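PDB 2O0P: DUF952 domain-containing protein from Caulobacter vibrioides, which is of unknown function but belongs to the DUF952 family, placed in the ADP-ribosyl clan, so a distant relation to ADP-ribosyltransferases is possible. Local coordinates for residues H35-E40 with A79-L84; E64-D69 with L84-L89. The protein carries 2 engineered substitutions. All blocks are in the same frame, centred on the assembly; numbering follows the deposited sequence.

Interaction 1. Residues H35-E40 with A79-L84; sequences HLSAGE and ARFPHL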
loop_
_atom_site.group_PDB
_atom_site.type_symbol
_atom_site.label_atom_id
_atom_site.label_comp_id
_atom_site.label_asym_id
_atom_site.label_seq_id
_atom_site.Cartn_x
_atom_site.Cartn_y
_atom_site.Cartn_z
ATOM N N HIS A 35 -1.018 5.251 4.521
ATOM C CA HIS A 35 -1.423 5.645 3.173
ATOM C C HIS A 35 -1.580 4.413 2.299
ATOM O O HIS A 35 -0.638 3.635 2.141
ATOM C CB HIS A 35 -0.376 6.544 2.500
ATOM C CG HIS A 35 -0.292 7.930 3.060
ATOM N ND1 HIS A 35 0.336 8.215 4.253
ATOM C CD2 HIS A 35 -0.729 9.115 2.570
ATOM C CE1 HIS A 35 0.286 9.518 4.473
ATOM N NE2 HIS A 35 -0.354 10.088 3.468
ATOM N N LEU A 36 -2.772 4.244 1.738
ATOM C CA LEU A 36 -3.068 3.144 0.832
ATOM C C LEU A 36 -3.592 3.791 -0.447
ATOM O O LEU A 36 -3.863 4.991 -0.464
ATOM C CB LEU A 36 -4.115 2.205 1.436
ATOM C CG LEU A 36 -3.600 1.335 2.594
ATOM C CD1 LEU A 36 -4.490 1.503 3.793
ATOM C CD2 LEU A 36 -3.551 -0.134 2.165
ATOM N N SER A 37 -3.722 3.004 -1.514
ATOM C CA SER A 37 -4.193 3.519 -2.793
ATOM C C SER A 37 -5.236 2.591 -3.400
ATOM O O SER A 37 -5.133 1.366 -3.282
ATOM C CB SER A 37 -3.035 3.623 -3.800
ATOM O OG SER A 37 -2.006 4.505 -3.379
ATOM N N ALA A 38 -6.239 3.172 -4.043
ATOM C CA ALA A 38 -7.241 2.358 -4.724
ATOM C C ALA A 38 -6.505 1.886 -5.983
ATOM O O ALA A 38 -5.483 2.462 -6.354
ATOM C CB ALA A 38 -8.457 3.207 -5.100
ATOM N N GLY A 39 -7.009 0.849 -6.639
ATOM C CA GLY A 39 -6.340 0.355 -7.832
ATOM C C GLY A 39 -5.983 1.395 -8.890
ATOM O O GLY A 39 -4.871 1.394 -9.426
ATOM N N GLU A 40 -6.905 2.299 -9.195
ATOM C CA GLU A 40 -6.622 3.286 -10.226
ATOM C C GLU A 40 -5.647 4.390 -9.830
ATOM O O GLU A 40 -5.246 5.186 -10.677
ATOM C CB GLU A 40 -7.919 3.901 -10.740
ATOM C CG GLU A 40 -7.919 4.071 -12.248
ATOM C CD GLU A 40 -7.679 2.759 -12.995
ATOM O OE1 GLU A 40 -7.603 2.795 -14.244
ATOM O OE2 GLU A 40 -7.579 1.690 -12.348
ATOM N N ALA A 79 -9.013 13.144 -5.913
ATOM C CA ALA A 79 -9.474 11.771 -5.740
ATOM C C ALA A 79 -9.481 11.383 -4.263
ATOM O O ALA A 79 -8.700 11.914 -3.478
ATOM C CB ALA A 79 -8.574 10.821 -6.526
ATOM N N ARG A 80 -10.367 10.465 -3.884
ATOM C CA ARG A 80 -10.434 10.017 -2.495
ATOM C C ARG A 80 -9.483 8.846 -2.281
ATOM O O ARG A 80 -9.583 7.819 -2.958
ATOM C CB ARG A 80 -11.858 9.596 -2.118
ATOM C CG ARG A 80 -12.822 10.750 -1.909
ATOM C CD ARG A 80 -14.184 10.245 -1.446
ATOM N NE ARG A 80 -15.115 11.332 -1.142
ATOM C CZ ARG A 80 -14.957 12.215 -0.157
ATOM N NH1 ARG A 80 -13.899 12.158 0.642
ATOM N NH2 ARG A 80 -15.862 13.163 0.029
ATOM N N PHE A 81 -8.549 9.011 -1.351
ATOM C CA PHE A 81 -7.581 7.960 -1.063
ATOM C C PHE A 81 -7.932 7.237 0.226
ATOM O O PHE A 81 -8.395 7.849 1.188
ATOM C CB PHE A 81 -6.161 8.539 -0.948
ATOM C CG PHE A 81 -5.497 8.798 -2.274
ATOM C CD1 PHE A 81 -5.973 9.787 -3.128
ATOM C CD2 PHE A 81 -4.404 8.033 -2.677
ATOM C CE1 PHE A 81 -5.372 10.009 -4.366
ATOM C CE2 PHE A 81 -3.794 8.245 -3.913
ATOM C CZ PHE A 81 -4.278 9.233 -4.759
ATOM N N PRO A 82 -7.742 5.911 0.249
ATOM C CA PRO A 82 -8.045 5.138 1.456
ATOM C C PRO A 82 -6.924 5.316 2.482
ATOM O O PRO A 82 -5.766 4.997 2.204
ATOM C CB PRO A 82 -8.154 3.706 0.931
ATOM C CG PRO A 82 -7.187 3.685 -0.223
ATOM C CD PRO A 82 -7.440 5.026 -0.895
ATOM N N HIS A 83 -7.280 5.856 3.648
ATOM C CA HIS A 83 -6.342 6.093 4.746
ATOM C C HIS A 83 -6.777 5.222 5.933
ATOM O O HIS A 83 -7.913 5.329 6.404
ATOM C CB HIS A 83 -6.377 7.567 5.187
ATOM C CG HIS A 83 -5.872 8.542 4.162
ATOM N ND1 HIS A 83 -5.167 8.159 3.040
ATOM C CD2 HIS A 83 -5.913 9.897 4.132
ATOM C CE1 HIS A 83 -4.795 9.235 2.366
ATOM N NE2 HIS A 83 -5.234 10.302 3.008
ATOM N N LEU A 84 -5.881 4.376 6.430
ATOM C CA LEU A 84 -6.226 3.497 7.548
ATOM C C LEU A 84 -5.690 4.038 8.872
ATOM O O LEU A 84 -4.476 4.075 9.089
ATOM C CB LEU A 84 -5.675 2.093 7.298
ATOM C CG LEU A 84 -6.103 1.023 8.311
ATOM C CD1 LEU A 84 -7.616 0.876 8.287
ATOM C CD2 LEU A 84 -5.424 -0.300 7.983
#
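Two neighbouring antiparallel strands of the central sheet, 34-38 and 80-84, meet here, with His-35 and His-83 forming a non-hydrogen-bonded pair whose CA atoms lie 5.2 Å apart. Their imidazoles stand side by side on one face of the sheet and point the same way, CD2 of His-35 being 4.1 Å from CE1 of His-83; the ring planes are inclined at 61°. Phe-33 meets both rings, stacking on that of His-83. One backbone hydrogen bond joins the segments: Leu-36 N reaches Pro-82 O over 3.1 Å, lying almost on the line of the C=O bond, although the N-H...O angle is bent to 140°. The same oxygen takes a second, weak bond from His-83 ND1, which ties that ring to its own strand. Past this point the strands diverge and side chains fill the joint. The pyrrolidine of Pro-82 is directed at Leu-36, its CG 3.8 Å from Leu-36 CB, while its CD lies 3.8 Å from Ala-38 N. With CG of Leu-36 beside its backbone N (chi1 -72°), CD1 is carried to within 3.7 Å of Leu-84 CB. Phe-81 turns its ring edge to Leu-36 O and Ser-37 OG, the latter hydroxyl being hydrogen-bonded to Thr-45 of helix 39-49. Further out, Leu-70 and Trp-72 of the edge strand 70-74 pack on Pro-82. The arrangement is that of an antiparallel pair interrupted by a bulge or short loop in strand 34-38, with a proline, which has no N-H to offer, in the neighbouring strand.

Interaction 2. Residues E64-D69 with L84-L89; sequences EPMGED and LYRPLL. Engineered in segment 64-69: Met-66 (natural residue Leu).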
loop_
_atom_site.group_PDB
_atom_site.type_symbol
_atom_site.label_atom_id
_atom_site.label_comp_id
_atom_site.label_asym_id
_atom_site.label_seq_id
_atom_site.Cartn_x
_atom_site.Cartn_y
_atom_site.Cartn_z
ATOM N N GLU A 64 -13.928 -3.292 2.036
ATOM C CA GLU A 64 -15.262 -3.426 2.622
ATOM C C GLU A 64 -15.379 -3.808 4.109
ATOM O O GLU A 64 -16.105 -3.160 4.866
ATOM C CB GLU A 64 -16.084 -4.399 1.772
ATOM C CG GLU A 64 -16.068 -4.043 0.289
ATOM C CD GLU A 64 -16.953 -4.945 -0.547
ATOM O OE1 GLU A 64 -16.741 -6.181 -0.530
ATOM O OE2 GLU A 64 -17.870 -4.418 -1.218
ATOM N N PRO A 65 -14.667 -4.856 4.546
ATOM C CA PRO A 65 -14.757 -5.255 5.957
ATOM C C PRO A 65 -13.825 -4.546 6.943
ATOM O O PRO A 65 -13.863 -4.836 8.138
ATOM C CB PRO A 65 -14.464 -6.742 5.893
ATOM C CG PRO A 65 -13.411 -6.797 4.838
ATOM C CD PRO A 65 -13.966 -5.886 3.757
HETATM N N MSE A 66 -13.002 -3.618 6.461
HETATM C CA MSE A 66 -12.055 -2.933 7.340
HETATM C C MSE A 66 -12.664 -2.129 8.491
HETATM O O MSE A 66 -12.053 -2.011 9.553
HETATM C CB MSE A 66 -11.117 -2.052 6.511
HETATM C CG MSE A 66 -10.220 -2.838 5.538
HETATM SE SE MSE A 66 -9.008 -4.128 6.366
HETATM C CE MSE A 66 -7.542 -2.937 6.765
ATOM N N GLY A 67 -13.850 -1.564 8.298
ATOM C CA GLY A 67 -14.465 -0.818 9.383
ATOM C C GLY A 67 -14.234 0.683 9.441
ATOM O O GLY A 67 -13.626 1.273 8.548
ATOM N N GLU A 68 -14.710 1.294 10.523
ATOM C CA GLU A 68 -14.613 2.740 10.728
ATOM C C GLU A 68 -13.237 3.396 10.636
ATOM O O GLU A 68 -13.150 4.577 10.306
ATOM C CB GLU A 68 -15.254 3.126 12.071
ATOM C CG GLU A 68 -14.622 2.477 13.295
ATOM C CD GLU A 68 -15.201 3.015 14.599
ATOM O OE1 GLU A 68 -16.443 3.029 14.737
ATOM O OE2 GLU A 68 -14.417 3.422 15.485
ATOM N N ASP A 69 -12.167 2.662 10.932
ATOM C CA ASP A 69 -10.837 3.262 10.864
ATOM C C ASP A 69 -10.323 3.463 9.443
ATOM O O ASP A 69 -9.278 4.082 9.238
ATOM C CB ASP A 69 -9.823 2.452 11.672
ATOM C CG ASP A 69 -10.032 2.587 13.174
ATOM O OD1 ASP A 69 -10.364 3.702 13.637
ATOM O OD2 ASP A 69 -9.854 1.580 13.892
ATOM N N LEU A 84 -5.881 4.376 6.430
ATOM C CA LEU A 84 -6.226 3.497 7.548
ATOM C C LEU A 84 -5.690 4.038 8.872
ATOM O O LEU A 84 -4.476 4.075 9.089
ATOM C CB LEU A 84 -5.675 2.093 7.298
ATOM C CG LEU A 84 -6.103 1.023 8.311
ATOM C CD1 LEU A 84 -7.616 0.876 8.287
ATOM C CD2 LEU A 84 -5.424 -0.300 7.983
ATOM N N TYR A 85 -6.599 4.443 9.757
ATOM C CA TYR A 85 -6.210 5.001 11.049
ATOM C C TYR A 85 -5.996 3.979 12.165
ATOM O O TYR A 85 -6.395 4.186 13.314
ATOM C CB TYR A 85 -7.224 6.065 11.488
ATOM C CG TYR A 85 -7.133 7.341 10.672
ATOM C CD1 TYR A 85 -7.608 7.396 9.360
ATOM C CD2 TYR A 85 -6.531 8.481 11.201
ATOM C CE1 TYR A 85 -7.481 8.562 8.591
ATOM C CE2 TYR A 85 -6.398 9.648 10.442
ATOM C CZ TYR A 85 -6.874 9.683 9.143
ATOM O OH TYR A 85 -6.750 10.847 8.410
ATOM N N ARG A 86 -5.352 2.877 11.810
ATOM C CA ARG A 86 -5.029 1.817 12.755
ATOM C C ARG A 86 -4.040 0.936 12.025
ATOM O O ARG A 86 -3.880 1.070 10.813
ATOM C CB ARG A 86 -6.271 1.008 13.126
ATOM C CG ARG A 86 -6.931 0.267 11.969
ATOM C CD ARG A 86 -8.043 -0.622 12.506
ATOM N NE ARG A 86 -8.828 -1.277 11.466
ATOM C CZ ARG A 86 -8.407 -2.287 10.715
ATOM N NH1 ARG A 86 -7.185 -2.781 10.872
ATOM N NH2 ARG A 86 -9.224 -2.822 9.819
ATOM N N PRO A 87 -3.346 0.039 12.744
ATOM C CA PRO A 87 -2.388 -0.827 12.053
ATOM C C PRO A 87 -3.107 -1.763 11.084
ATOM O O PRO A 87 -4.282 -2.076 11.269
ATOM C CB PRO A 87 -1.729 -1.599 13.196
ATOM C CG PRO A 87 -1.818 -0.646 14.349
ATOM C CD PRO A 87 -3.211 -0.087 14.207
ATOM N N LEU A 88 -2.398 -2.190 10.043
ATOM C CA LEU A 88 -2.952 -3.120 9.070
ATOM C C LEU A 88 -2.606 -4.525 9.552
ATOM O O LEU A 88 -1.431 -4.865 9.657
ATOM C CB LEU A 88 -2.316 -2.900 7.696
ATOM C CG LEU A 88 -2.657 -3.945 6.627
ATOM C CD1 LEU A 88 -4.148 -3.902 6.305
ATOM C CD2 LEU A 88 -1.838 -3.677 5.384
ATOM N N LEU A 89 -3.614 -5.341 9.842
ATOM C CA LEU A 89 -3.352 -6.702 10.301
ATOM C C LEU A 89 -2.768 -7.552 9.183
ATOM O O LEU A 89 -3.113 -7.383 8.015
ATOM C CB LEU A 89 -4.642 -7.355 10.819
ATOM C CG LEU A 89 -5.178 -6.907 12.180
ATOM C CD1 LEU A 89 -5.282 -5.401 12.231
ATOM C CD2 LEU A 89 -6.536 -7.537 12.417
HETATM O O HOH W 1 -11.493 -0.307 11.572
#
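Arg-86 reaches across to the 64-69 loop, which connects strands 56-62 and 70-74, from the connection between strands 80-84 and 88-89; two loops at one end of the sheet are thereby tied together. Its NH2 donates a nearly straight bond (172°) to Met-66 O, 3.0 Å away, meeting a lone pair in the carbonyl plane, with the oxygen also almost in the guanidinium plane. Close to the sheet, Asp-69 O receives Tyr-85 N at 2.8 Å and also lies at the edge of the tyrosine ring. The Asp-69 side chain crosses that of Arg-86 at about a right angle: OD2 sits 3.2 Å from CD of Arg-86, whereas the salt bridge from Asp-69 OD2 to Arg-86 NE is long, 3.9 Å. On the apolar side of the contact, Met-66, an engineered selenomethionine replacing the natural leucine, curls back through bent chi2 and chi3 torsions, bringing CE 3.6 Å from Leu-88 CD1 and equally close to Leu-84 CD2. This methyl also lies beside Arg-86 NH2, and CD1 of Leu-84 sits over the centre of one guanidinium face. Arg-86 leaves its backbone with CG between N and the carbonyl carbon (chi1 63°), then runs extended to NE. Glu-92, outside the two segments, forms a salt bridge with NH2, while NH1 makes a weak bond to Pro-87 O, so several partners restrain the guanidinium's rotation. Tyr-85 OH is bonded to Glu-73. A single water completes the join: it donates to Met-66 O and accepts from Asp-69 N and from Arg-86 NE, the last at 2.8 Å.

How the interactions relate
The two contacts lie with their centres about 12 Å apart and share Leu-84, where strand 80-84 ends and the connection to strand 88-89 begins. Along the chain their segments alternate: 35-40, 64-69, 79-84, then 84-89. Interaction 1 lies within the six-stranded antiparallel sheet, about 8 Å from the chain centre, and is largely buried; interaction 2, about 13 Å out and partly buried, joins the loops beyond the strand ends. One continuous run, 79-89, thus lies beside a sheet neighbour first and then contacts the loop leading into edge strand 70-74. Strand 80-84 and its continuation thereby place both contacts in one fold.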